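Local coordinates for protein nickel-dependent hydrogenase large subunit (Allochromatium vinosum, PDB 3MYR) that oxidises molecular hydrogen at a buried nickel-iron centre as the large subunit of a heterodimeric hydrogenase, and probably recycles hydrogen released by nitrogenase, at residues Phe56-Cys61 and Pro213-Val218; Leu66-Ala71 and Gly488-Trp493; Ile324-Asn329 and Trp375-Arg380; Trp332-Val337 and Asn351-Arg356. All coordinates share one frame; numbering follows the deposited sequence.

In the fold
Contact 2 lies deep in the subunit at the nickel-iron centre, contact 1 is buried where the small subunit and its cluster come in, and contact 3 is buried near the magnesium ion. Contact 4, about 28 Å from the chain's centre to its own centre, is only partly buried. Contacts 1 and 2 use successive helices, 53-58 and 67-80, and touch directly, Val-57 against His-68 and His-492. Contact 4 is nested in the chain closed by contact 3, and Tyr-333 OH probably bonds Trp-375 O between them. Chemistry changes with place: imidazoles and CH-pi packing near the cofactors, paired backbones with a water-linked charge pair in contact 3, and an arginine between two glutamates at the outer contact 4.

Contact 1 (Phe56-Cys61 and Pro213-Val218); sequences FVQRIC and PHPNFV. With SF4 (iron/sulfur cluster), chain I.
One water clamps Arg-59 to His-214 on the side of the contact away from the nickel. The water donates to O of His-214 at 2.8 Å and accepts from NH1 of Arg-59 at 2.9 Å, which fixes the guanidinium relative to the backbone of 213-218. The same NH1 also reaches O of Ala-55, while NH2 bonds O of Cys-147 of the small subunit, so the guanidinium sits at the heterodimer interface. Arg-59 is bent at chi2 (64°), and this turn carries CD over the imidazole: CD stands 3.8 Å from the ring centroid, 22° off the normal, a CH-pi contact with the ring face. CB of His-214 in turn lies over the guanidinium. On the same side as CD, CG of Gln-58 meets CD2 of His-214 at 3.4 Å from above the ring plane. NE2 points at O of Cys-61, 3.4 Å away, a nearly straight (162°) but weak hydrogen bond. Cys-61 itself ligates nickel through SG. The iron-sulfur cluster, carried by the small subunit in this family, touches both residues, S3 lying 3.7 Å from CE1 of His-214 and S2 3.7 Å from CG of Arg-59. Were His-214 cut back to alanine, CD of Arg-59 would probably lose its ring face, a gap would open beside the cluster and the carbonyl of Cys-61 would miss its weak donor. The imidazole thus spans the space between a backbone carbonyl of a nickel ligand and a cluster sulfide, and the adjacent guanidinium is likely to favour negative charge on the cluster.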
# COMPACT_ATOMS: atom_id res chain seq x y z
N PHE B 56 10.16 0.99 10.80
CA PHE B 56 8.96 1.74 11.25
C PHE B 56 8.19 2.37 10.09
O PHE B 56 6.97 2.21 9.99
CB PHE B 56 9.34 2.88 12.23
CG PHE B 56 9.83 2.40 13.57
CD1 PHE B 56 11.13 1.84 13.71
CD2 PHE B 56 8.99 2.51 14.71
CE1 PHE B 56 11.58 1.36 14.93
CE2 PHE B 56 9.44 2.04 16.00
CZ PHE B 56 10.75 1.47 16.12
N VAL B 57 8.86 3.14 9.23
CA VAL B 57 8.07 3.87 8.23
C VAL B 57 7.61 2.98 7.06
O VAL B 57 6.63 3.28 6.39
CB VAL B 57 8.78 5.11 7.69
CG1 VAL B 57 9.02 6.06 8.84
CG2 VAL B 57 10.16 4.73 7.06
N GLN B 58 8.24 1.84 6.86
CA GLN B 58 7.63 0.93 5.93
C GLN B 58 6.18 0.61 6.31
O GLN B 58 5.31 0.46 5.43
CB GLN B 58 8.44 -0.35 5.77
CG GLN B 58 7.86 -1.17 4.58
CD GLN B 58 8.71 -2.37 4.16
OE1 GLN B 58 9.37 -3.04 4.99
NE2 GLN B 58 8.64 -2.67 2.89
N ARG B 59 5.93 0.48 7.62
CA ARG B 59 4.60 0.19 8.16
C ARG B 59 3.67 1.41 8.13
O ARG B 59 2.52 1.31 8.56
CB ARG B 59 4.69 -0.41 9.58
CG ARG B 59 4.87 -1.95 9.55
CD ARG B 59 6.23 -2.39 8.87
NE ARG B 59 6.52 -3.79 9.21
CZ ARG B 59 7.67 -4.39 8.97
NH1 ARG B 59 8.73 -3.66 8.60
NH2 ARG B 59 7.79 -5.73 9.13
N ILE B 60 4.11 2.52 7.56
CA ILE B 60 3.13 3.51 7.11
C ILE B 60 2.09 2.84 6.23
O ILE B 60 0.90 3.18 6.29
CB ILE B 60 3.84 4.69 6.37
CG1 ILE B 60 4.52 5.54 7.48
CG2 ILE B 60 2.80 5.52 5.52
CD1 ILE B 60 5.48 6.70 6.85
N CYS B 61 2.51 1.91 5.38
CA CYS B 61 1.54 1.38 4.43
C CYS B 61 1.98 0.09 3.81
O CYS B 61 3.11 -0.03 3.39
CB CYS B 61 1.21 2.40 3.33
SG CYS B 61 -0.22 1.81 2.34
N PRO B 213 3.92 -8.99 2.10
CA PRO B 213 4.36 -7.58 2.26
C PRO B 213 5.55 -7.34 3.24
O PRO B 213 5.91 -8.21 4.06
CB PRO B 213 3.09 -6.87 2.81
CG PRO B 213 1.87 -7.83 2.37
CD PRO B 213 2.53 -9.18 2.60
N HIS B 214 6.07 -6.11 3.16
CA HIS B 214 7.06 -5.60 4.04
C HIS B 214 8.44 -6.27 3.95
O HIS B 214 8.99 -6.72 4.96
CB HIS B 214 6.45 -5.50 5.47
CG HIS B 214 5.42 -4.40 5.58
ND1 HIS B 214 4.44 -4.36 6.54
CD2 HIS B 214 5.20 -3.34 4.77
CE1 HIS B 214 3.67 -3.30 6.34
NE2 HIS B 214 4.14 -2.65 5.29
N PRO B 215 9.06 -6.25 2.76
CA PRO B 215 10.41 -6.80 2.72
C PRO B 215 11.43 -6.01 3.57
O PRO B 215 11.16 -4.84 4.00
CB PRO B 215 10.78 -6.73 1.21
CG PRO B 215 9.94 -5.56 0.72
CD PRO B 215 8.60 -5.77 1.45
N ASN B 216 12.61 -6.59 3.76
CA ASN B 216 13.68 -5.91 4.56
C ASN B 216 14.63 -5.05 3.72
O ASN B 216 14.91 -5.37 2.56
CB ASN B 216 14.46 -6.98 5.38
CG ASN B 216 13.51 -7.72 6.34
OD1 ASN B 216 13.21 -8.90 6.15
ND2 ASN B 216 12.92 -6.99 7.26
N PHE B 217 15.18 -4.03 4.36
CA PHE B 217 16.11 -3.11 3.71
C PHE B 217 17.26 -2.87 4.66
O PHE B 217 17.17 -3.24 5.79
CB PHE B 217 15.44 -1.77 3.37
CG PHE B 217 14.36 -1.92 2.39
CD1 PHE B 217 14.66 -1.92 1.03
CD2 PHE B 217 13.06 -2.25 2.82
CE1 PHE B 217 13.65 -2.25 0.11
CE2 PHE B 217 12.03 -2.49 1.94
CZ PHE B 217 12.31 -2.50 0.57
N VAL B 218 18.40 -2.39 4.18
CA VAL B 218 19.37 -1.86 5.13
C VAL B 218 19.96 -0.55 4.62
O VAL B 218 20.16 -0.36 3.39
CB VAL B 218 20.61 -2.76 5.40
CG1 VAL B 218 20.28 -3.75 6.33
CG2 VAL B 218 21.12 -3.38 4.11
FE1 SF4 I . 2.05 -4.60 10.54
FE2 SF4 I . -0.50 -5.57 9.95
FE3 SF4 I . -0.12 -3.59 11.92
FE4 SF4 I . 0.31 -3.26 8.98
S1 SF4 I . -1.76 -3.58 10.23
S2 SF4 I . 1.41 -2.42 10.75
S3 SF4 I . 1.35 -5.24 8.55
S4 SF4 I . 0.68 -5.70 11.97
O HOH W 1 10.26 -5.82 7.30

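Contact 2 (Leu66-Ala71 and Gly488-Trp493); sequences LVHGIA and GALGHW. With NFV (Ni-Fe oxidized active center), chain N.
His-68 and His-492 share the one hydrogen bond across this helix-to-strand contact, ND1 of the first to NE2 of the second at 3.0 Å. At 179° it is practically straight, and the rings meet rim to rim, their planes 19° apart. Either nitrogen could be the donor. At its far side, ND1 of His-492 bonds OH of Tyr-504, so the imidazole is held at both nitrogens. The CH-pi contacts are unequal. CB of Ala-71 sits squarely above the face of the His-492 ring, 3.7 Å from its centroid, whereas CD2 of Leu-490 is off-centre over His-68, 4.2 Å from that centroid. Purely apolar packing centres on the same methyl: Leu-490 CD2 lies 3.6 Å from CB of Ala-71 and 3.9 Å from CG2 of Val-67. Leu-490 can reach the helix because its CG is set trans to the backbone N (chi1 163°). Together these groups close round O1, the oxygen of the iron-bound carbon monoxide: Val-67 CG2 comes within 3.5 Å, NE2 of His-68 within 3.4 Å and CD2 of Leu-490 within 3.7 Å. A nest of two aliphatic side chains and one imidazole around the carbon monoxide, formed where helix 67-80 meets strand 488-497, is characteristic of the nickel-iron site of [NiFe] hydrogenases.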
# COMPACT_ATOMS: atom_id res chain seq x y z
N LEU B 66 7.40 -1.58 0.64
CA LEU B 66 8.72 -1.25 0.06
C LEU B 66 9.01 0.26 -0.03
O LEU B 66 10.12 0.70 0.28
CB LEU B 66 8.98 -2.04 -1.28
CG LEU B 66 10.17 -1.57 -2.16
CD1 LEU B 66 10.74 -2.70 -2.89
CD2 LEU B 66 9.69 -0.49 -3.14
N VAL B 67 8.05 1.08 -0.46
CA VAL B 67 8.48 2.43 -0.90
C VAL B 67 8.94 3.34 0.25
O VAL B 67 9.88 4.11 0.05
CB VAL B 67 7.38 3.22 -1.72
CG1 VAL B 67 6.92 2.33 -2.92
CG2 VAL B 67 6.22 3.59 -0.79
N HIS B 68 8.35 3.20 1.45
CA HIS B 68 8.88 3.97 2.56
C HIS B 68 10.19 3.38 3.10
O HIS B 68 10.92 4.11 3.72
CB HIS B 68 7.83 4.08 3.69
CG HIS B 68 6.62 4.89 3.28
ND1 HIS B 68 6.64 6.26 3.20
CD2 HIS B 68 5.37 4.52 2.93
CE1 HIS B 68 5.46 6.70 2.77
NE2 HIS B 68 4.66 5.66 2.60
N GLY B 69 10.39 2.05 3.02
CA GLY B 69 11.67 1.48 3.35
C GLY B 69 12.73 2.12 2.45
O GLY B 69 13.78 2.52 2.92
N ILE B 70 12.50 2.15 1.15
CA ILE B 70 13.45 2.74 0.24
C ILE B 70 13.71 4.24 0.52
O ILE B 70 14.86 4.67 0.58
CB ILE B 70 13.01 2.46 -1.25
CG1 ILE B 70 13.48 1.03 -1.57
CG2 ILE B 70 13.73 3.47 -2.21
CD1 ILE B 70 12.94 0.56 -2.72
N ALA B 71 12.65 5.03 0.69
CA ALA B 71 12.82 6.46 0.94
C ALA B 71 13.60 6.68 2.26
O ALA B 71 14.45 7.56 2.35
CB ALA B 71 11.44 7.13 1.04
N GLY B 488 3.13 8.51 -6.54
CA GLY B 488 3.77 9.76 -6.92
C GLY B 488 4.98 10.06 -5.99
O GLY B 488 5.49 9.17 -5.27
N ALA B 489 5.40 11.33 -5.96
CA ALA B 489 6.65 11.75 -5.37
C ALA B 489 6.60 11.61 -3.85
O ALA B 489 5.72 12.21 -3.25
CB ALA B 489 6.88 13.25 -5.70
N LEU B 490 7.61 10.98 -3.26
CA LEU B 490 7.62 10.63 -1.85
C LEU B 490 8.95 11.15 -1.36
O LEU B 490 9.96 10.93 -2.04
CB LEU B 490 7.61 9.08 -1.65
CG LEU B 490 8.03 8.53 -0.26
CD1 LEU B 490 6.98 8.93 0.79
CD2 LEU B 490 8.06 6.96 -0.26
N GLY B 491 8.96 11.82 -0.21
CA GLY B 491 10.22 12.26 0.39
C GLY B 491 10.16 12.02 1.91
O GLY B 491 9.07 12.21 2.52
N HIS B 492 11.31 11.64 2.51
CA HIS B 492 11.45 11.55 3.94
C HIS B 492 12.57 12.52 4.27
O HIS B 492 13.68 12.36 3.76
CB HIS B 492 11.88 10.16 4.37
CG HIS B 492 10.80 9.13 4.25
ND1 HIS B 492 10.88 7.90 4.86
CD2 HIS B 492 9.58 9.16 3.64
CE1 HIS B 492 9.79 7.20 4.60
NE2 HIS B 492 8.97 7.96 3.90
N TRP B 493 12.29 13.51 5.12
CA TRP B 493 13.36 14.43 5.53
C TRP B 493 13.79 14.04 6.95
O TRP B 493 12.93 13.97 7.84
CB TRP B 493 12.82 15.85 5.53
CG TRP B 493 12.74 16.46 4.16
CD1 TRP B 493 13.60 17.41 3.65
CD2 TRP B 493 11.71 16.28 3.18
NE1 TRP B 493 13.17 17.80 2.41
CE2 TRP B 493 12.03 17.11 2.08
CE3 TRP B 493 10.59 15.40 3.06
CZ2 TRP B 493 11.25 17.17 0.93
CZ3 TRP B 493 9.79 15.47 1.94
CH2 TRP B 493 10.13 16.34 0.86
FE NFV N . 2.00 5.14 -0.79
NI NFV N . 0.09 3.31 0.66
C1 NFV N . 3.36 5.92 -0.67
O1 NFV N . 4.43 6.55 -0.65
C2 NFV N . 2.36 4.86 -2.64
N2 NFV N . 2.62 4.68 -3.78
C3 NFV N . 1.01 6.71 -1.14
N3 NFV N . 0.40 7.69 -1.33
O4 NFV N . 0.32 4.11 -1.03

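Contact 3 (Ile324-Asn329 and Trp375-Arg380); sequences IQEFVN and WLKAPR
Lys-377 leans against Glu-326 and Val-328 along most of its length. With CG opposite the carbonyl carbon (chi1 -65°) and the rest of the chain extended, it runs in a nearly straight line past the Glu-326 carboxylate. Its CB lies 3.8 Å from OE1 of Glu-326, and its CG is flanked by CG1 of Val-328 at 4.0 Å, the two side chains pointing the same way. Next, CD packs against the Glu-326 carboxylate, 3.7 Å from OE1. At the tip, NZ stops 4.0 Å from OE2 of Glu-326, beyond salt-bridge range. One water fills in, donating to OE2 at 2.6 Å and accepting from NZ at 3.3 Å, while NZ also bonds O of Gln-349 and OG1 of Thr-350.

The pair projects from a two-stranded antiparallel sheet, the N-to-C directions of its short segments 154° apart. Gln-325 pairs with Arg-380, and Phe-327 with Ala-378, as hydrogen-bonded pairs, each joined by two backbone bonds. Pro-379, which has no N-H to give, takes the non-hydrogen-bonded place opposite Glu-326, on the face that carries the glutamate side chain. The nearest atom of that side chain is about 4 Å from the magnesium ion. On the other face, CG of Arg-380 rests 3.9 Å from CD2 of Phe-327, at an oblique position on the ring. The guanidinium turns away to bond O of Pro-379 through NH1 and to form a salt bridge with Asp-518 through NE.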
# COMPACT_ATOMS: atom_id res chain seq x y z
N ILE B 324 9.08 23.44 -0.95
CA ILE B 324 8.10 22.45 -0.43
C ILE B 324 7.76 22.81 1.01
O ILE B 324 8.65 22.83 1.87
CB ILE B 324 8.65 21.05 -0.44
CG1 ILE B 324 8.84 20.59 -1.90
CG2 ILE B 324 7.69 20.07 0.30
CD1 ILE B 324 9.68 19.37 -2.08
N GLN B 325 6.47 23.06 1.26
CA GLN B 325 6.04 23.34 2.62
C GLN B 325 4.74 22.65 2.88
O GLN B 325 3.95 22.53 1.95
CB GLN B 325 5.78 24.85 2.82
CG GLN B 325 6.93 25.76 2.44
CD GLN B 325 6.54 27.24 2.51
OE1 GLN B 325 7.01 27.92 3.36
NE2 GLN B 325 5.70 27.74 1.57
N GLU B 326 4.47 22.34 4.14
CA GLU B 326 3.17 21.78 4.46
C GLU B 326 2.41 22.75 5.34
O GLU B 326 2.97 23.28 6.35
CB GLU B 326 3.31 20.46 5.20
CG GLU B 326 3.94 19.34 4.35
CD GLU B 326 4.08 18.02 5.11
OE1 GLU B 326 3.30 17.09 4.76
OE2 GLU B 326 4.95 17.92 6.03
N PHE B 327 1.14 22.91 4.99
CA PHE B 327 0.25 23.86 5.67
C PHE B 327 -0.80 23.08 6.44
O PHE B 327 -1.08 21.89 6.13
CB PHE B 327 -0.42 24.80 4.65
CG PHE B 327 0.51 25.83 4.06
CD1 PHE B 327 0.59 27.13 4.63
CD2 PHE B 327 1.30 25.53 2.96
CE1 PHE B 327 1.46 28.12 4.05
CE2 PHE B 327 2.17 26.49 2.38
CZ PHE B 327 2.25 27.81 2.93
N VAL B 328 -1.34 23.73 7.47
CA VAL B 328 -2.31 23.13 8.34
C VAL B 328 -3.52 24.05 8.58
O VAL B 328 -4.27 23.83 9.51
CB VAL B 328 -1.73 22.61 9.62
CG1 VAL B 328 -0.65 21.54 9.32
CG2 VAL B 328 -1.16 23.79 10.51
N ASN B 329 -3.74 25.02 7.69
CA ASN B 329 -4.87 25.96 7.86
C ASN B 329 -6.18 25.19 7.94
O ASN B 329 -7.13 25.72 8.46
CB ASN B 329 -5.03 26.86 6.64
CG ASN B 329 -3.74 27.49 6.20
OD1 ASN B 329 -2.97 26.88 5.46
ND2 ASN B 329 -3.53 28.77 6.58
N TRP B 375 -7.04 14.83 8.71
CA TRP B 375 -5.79 14.44 9.31
C TRP B 375 -4.66 14.58 8.32
O TRP B 375 -3.52 14.44 8.74
CB TRP B 375 -5.79 13.02 9.93
CG TRP B 375 -6.54 12.94 11.24
CD1 TRP B 375 -7.71 12.27 11.48
CD2 TRP B 375 -6.14 13.50 12.47
NE1 TRP B 375 -8.09 12.41 12.79
CE2 TRP B 375 -7.16 13.21 13.42
CE3 TRP B 375 -5.06 14.33 12.86
CZ2 TRP B 375 -7.07 13.61 14.77
CZ3 TRP B 375 -4.97 14.71 14.22
CH2 TRP B 375 -5.98 14.38 15.14
N LEU B 376 -4.95 14.94 7.07
CA LEU B 376 -3.85 15.23 6.11
C LEU B 376 -3.37 16.65 6.25
O LEU B 376 -4.19 17.58 6.29
CB LEU B 376 -4.25 15.00 4.61
CG LEU B 376 -4.43 13.50 4.21
CD1 LEU B 376 -5.76 12.92 4.84
CD2 LEU B 376 -4.56 13.51 2.67
N LYS B 377 -2.04 16.83 6.35
CA LYS B 377 -1.43 18.15 6.07
C LYS B 377 -1.67 18.55 4.59
O LYS B 377 -2.01 17.69 3.76
CB LYS B 377 0.06 18.13 6.39
CG LYS B 377 0.37 17.92 7.88
CD LYS B 377 1.86 17.87 8.09
CE LYS B 377 2.16 17.62 9.57
NZ LYS B 377 3.65 17.40 9.82
N ALA B 378 -1.49 19.86 4.28
CA ALA B 378 -1.63 20.37 2.92
C ALA B 378 -0.30 20.79 2.29
O ALA B 378 0.17 21.89 2.54
CB ALA B 378 -2.64 21.53 2.89
N PRO B 379 0.33 19.88 1.51
CA PRO B 379 1.65 20.20 0.96
C PRO B 379 1.42 21.11 -0.24
O PRO B 379 0.46 20.92 -1.01
CB PRO B 379 2.18 18.80 0.48
CG PRO B 379 1.42 17.84 1.31
CD PRO B 379 0.01 18.46 1.31
N ARG B 380 2.31 22.07 -0.41
CA ARG B 380 2.25 23.00 -1.55
C ARG B 380 3.68 23.13 -2.12
O ARG B 380 4.66 23.03 -1.36
CB ARG B 380 1.74 24.39 -1.09
CG ARG B 380 0.27 24.42 -0.59
CD ARG B 380 -0.66 24.04 -1.71
NE ARG B 380 -2.09 24.05 -1.32
CZ ARG B 380 -2.80 22.97 -0.95
NH1 ARG B 380 -2.22 21.78 -0.82
NH2 ARG B 380 -4.09 23.08 -0.67
O HOH W 2 4.97 26.01 -0.81
O HOH W 3 5.12 15.73 7.43

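Contact 4 (Trp332-Val337 and Asn351-Arg356)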
# COMPACT_ATOMS: atom_id res chain seq x y z
N TRP B 332 -5.96 19.01 11.22
CA TRP B 332 -6.08 18.86 12.67
C TRP B 332 -4.75 18.82 13.41
O TRP B 332 -4.44 17.83 14.10
CB TRP B 332 -6.93 17.63 12.93
CG TRP B 332 -8.35 17.84 12.51
CD1 TRP B 332 -9.12 18.94 12.78
CD2 TRP B 332 -9.20 16.91 11.82
NE1 TRP B 332 -10.40 18.76 12.29
CE2 TRP B 332 -10.48 17.53 11.69
CE3 TRP B 332 -9.03 15.59 11.38
CZ2 TRP B 332 -11.60 16.88 11.09
CZ3 TRP B 332 -10.15 14.93 10.74
CH2 TRP B 332 -11.41 15.59 10.62
N TYR B 333 -3.95 19.89 13.26
CA TYR B 333 -2.61 19.97 13.78
C TYR B 333 -2.41 21.37 14.37
O TYR B 333 -3.13 22.38 14.01
CB TYR B 333 -1.55 19.75 12.67
CG TYR B 333 -1.55 18.33 12.13
CD1 TYR B 333 -2.29 18.01 10.97
CD2 TYR B 333 -0.88 17.30 12.80
CE1 TYR B 333 -2.35 16.71 10.49
CE2 TYR B 333 -0.94 15.98 12.34
CZ TYR B 333 -1.71 15.69 11.20
OH TYR B 333 -1.76 14.39 10.68
N GLU B 334 -1.43 21.44 15.26
CA GLU B 334 -1.01 22.72 15.83
C GLU B 334 0.48 22.97 15.46
O GLU B 334 1.33 22.07 15.57
CB GLU B 334 -1.21 22.62 17.35
CG GLU B 334 -1.34 23.92 18.09
CD GLU B 334 -2.72 24.58 17.90
OE1 GLU B 334 -2.73 25.80 17.70
OE2 GLU B 334 -3.77 23.90 17.98
N TYR B 335 0.78 24.16 14.95
CA TYR B 335 2.15 24.57 14.68
C TYR B 335 2.51 25.65 15.72
O TYR B 335 1.81 26.64 15.86
CB TYR B 335 2.28 25.22 13.28
CG TYR B 335 2.40 24.30 12.09
CD1 TYR B 335 2.49 22.90 12.23
CD2 TYR B 335 2.41 24.84 10.78
CE1 TYR B 335 2.59 22.07 11.11
CE2 TYR B 335 2.53 24.01 9.66
CZ TYR B 335 2.64 22.63 9.85
OH TYR B 335 2.81 21.83 8.78
N SER B 336 3.65 25.48 16.37
CA SER B 336 4.15 26.47 17.32
C SER B 336 4.48 27.78 16.63
O SER B 336 4.48 28.81 17.28
CB SER B 336 5.39 25.93 18.05
OG SER B 336 6.43 25.81 17.12
N VAL B 337 4.72 27.78 15.32
CA VAL B 337 4.98 29.06 14.64
C VAL B 337 3.69 29.77 14.25
O VAL B 337 3.73 30.88 13.73
CB VAL B 337 5.95 28.90 13.43
CG1 VAL B 337 7.36 28.38 13.91
CG2 VAL B 337 5.35 27.92 12.38
N ASN B 351 1.96 17.82 15.73
CA ASN B 351 1.31 17.92 17.04
C ASN B 351 -0.20 17.76 16.78
O ASN B 351 -0.81 18.64 16.18
CB ASN B 351 1.56 19.30 17.69
CG ASN B 351 3.07 19.64 17.80
OD1 ASN B 351 3.84 18.87 18.36
ND2 ASN B 351 3.48 20.77 17.24
N LEU B 352 -0.77 16.64 17.18
CA LEU B 352 -2.16 16.29 16.80
C LEU B 352 -3.14 17.17 17.57
O LEU B 352 -3.05 17.25 18.78
CB LEU B 352 -2.48 14.82 17.13
CG LEU B 352 -1.49 13.73 16.65
CD1 LEU B 352 -2.11 12.32 16.81
CD2 LEU B 352 -1.20 13.96 15.20
N GLU B 353 -4.09 17.81 16.89
CA GLU B 353 -5.04 18.67 17.60
C GLU B 353 -6.42 18.63 16.93
O GLU B 353 -6.70 19.37 16.01
CB GLU B 353 -4.53 20.11 17.72
CG GLU B 353 -5.43 20.99 18.63
CD GLU B 353 -5.81 20.34 19.99
OE1 GLU B 353 -4.86 20.08 20.73
OE2 GLU B 353 -7.02 20.12 20.35
N TYR B 354 -7.23 17.68 17.33
CA TYR B 354 -8.55 17.52 16.77
C TYR B 354 -9.51 18.59 17.29
O TYR B 354 -10.10 19.32 16.51
CB TYR B 354 -9.05 16.09 17.09
CG TYR B 354 -10.31 15.66 16.33
CD1 TYR B 354 -11.55 15.59 16.99
CD2 TYR B 354 -10.25 15.34 14.96
CE1 TYR B 354 -12.69 15.16 16.31
CE2 TYR B 354 -11.39 14.96 14.26
CZ TYR B 354 -12.59 14.87 14.95
OH TYR B 354 -13.68 14.47 14.24
N ASP B 355 -9.65 18.70 18.61
CA ASP B 355 -10.68 19.53 19.23
C ASP B 355 -10.48 20.99 18.90
O ASP B 355 -11.41 21.66 18.44
CB ASP B 355 -10.68 19.34 20.77
CG ASP B 355 -11.16 17.95 21.18
OD1 ASP B 355 -11.64 17.15 20.33
OD2 ASP B 355 -11.16 17.66 22.38
N ARG B 356 -9.28 21.49 19.14
CA ARG B 356 -9.04 22.93 19.01
C ARG B 356 -8.98 23.38 17.57
O ARG B 356 -9.05 24.58 17.31
CB ARG B 356 -7.83 23.39 19.80
CG ARG B 356 -8.18 23.48 21.32
CD ARG B 356 -6.96 23.61 22.26
NE ARG B 356 -6.23 24.86 22.06
CZ ARG B 356 -5.01 24.94 21.53
NH1 ARG B 356 -4.35 23.83 21.16
NH2 ARG B 356 -4.43 26.13 21.38
O HOH W 4 1.65 19.96 13.79
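Trp-332 and Tyr-354 meet by different rotations: CG of the tryptophan stands opposite its carbonyl carbon (chi1 -69°), and CG of the tyrosine opposite its own backbone N (chi1 -168°). The side chains run alongside each other as an edge-to-face pair, planes 61° apart, the Tyr-354 edge meeting the indole face with CD2 3.7 Å from CD2 of Trp-332. With a leucine in place of Trp-332, that edge is likely to lose its aromatic face and a gap to open beside Trp-375.

These two irregular runs of the connection between strands 324-327 and 378-381 share one backbone bridge, Tyr-333 with Leu-352, and Leu-352 packs on Phe-85 of the small subunit. Glu-353 N bonds Trp-332 O at 2.8 Å and Glu-334 N bonds Asn-351 O at 3.0 Å. ND2 of Asn-351 donates to Glu-334 O at 3.0 Å, and a water gives that carbonyl a second bond. OE2 of Glu-334 lies 3.2 Å from NH1 of Arg-356, well out of the guanidinium plane, a salt bridge of charges alone; OE1 bonds Asn-339. Glu-353 OE1, at the guanidinium edge, makes a long bridge (3.8 Å) to that NH1. Arg-356 is thus likely to ease the repulsion between the carboxylates.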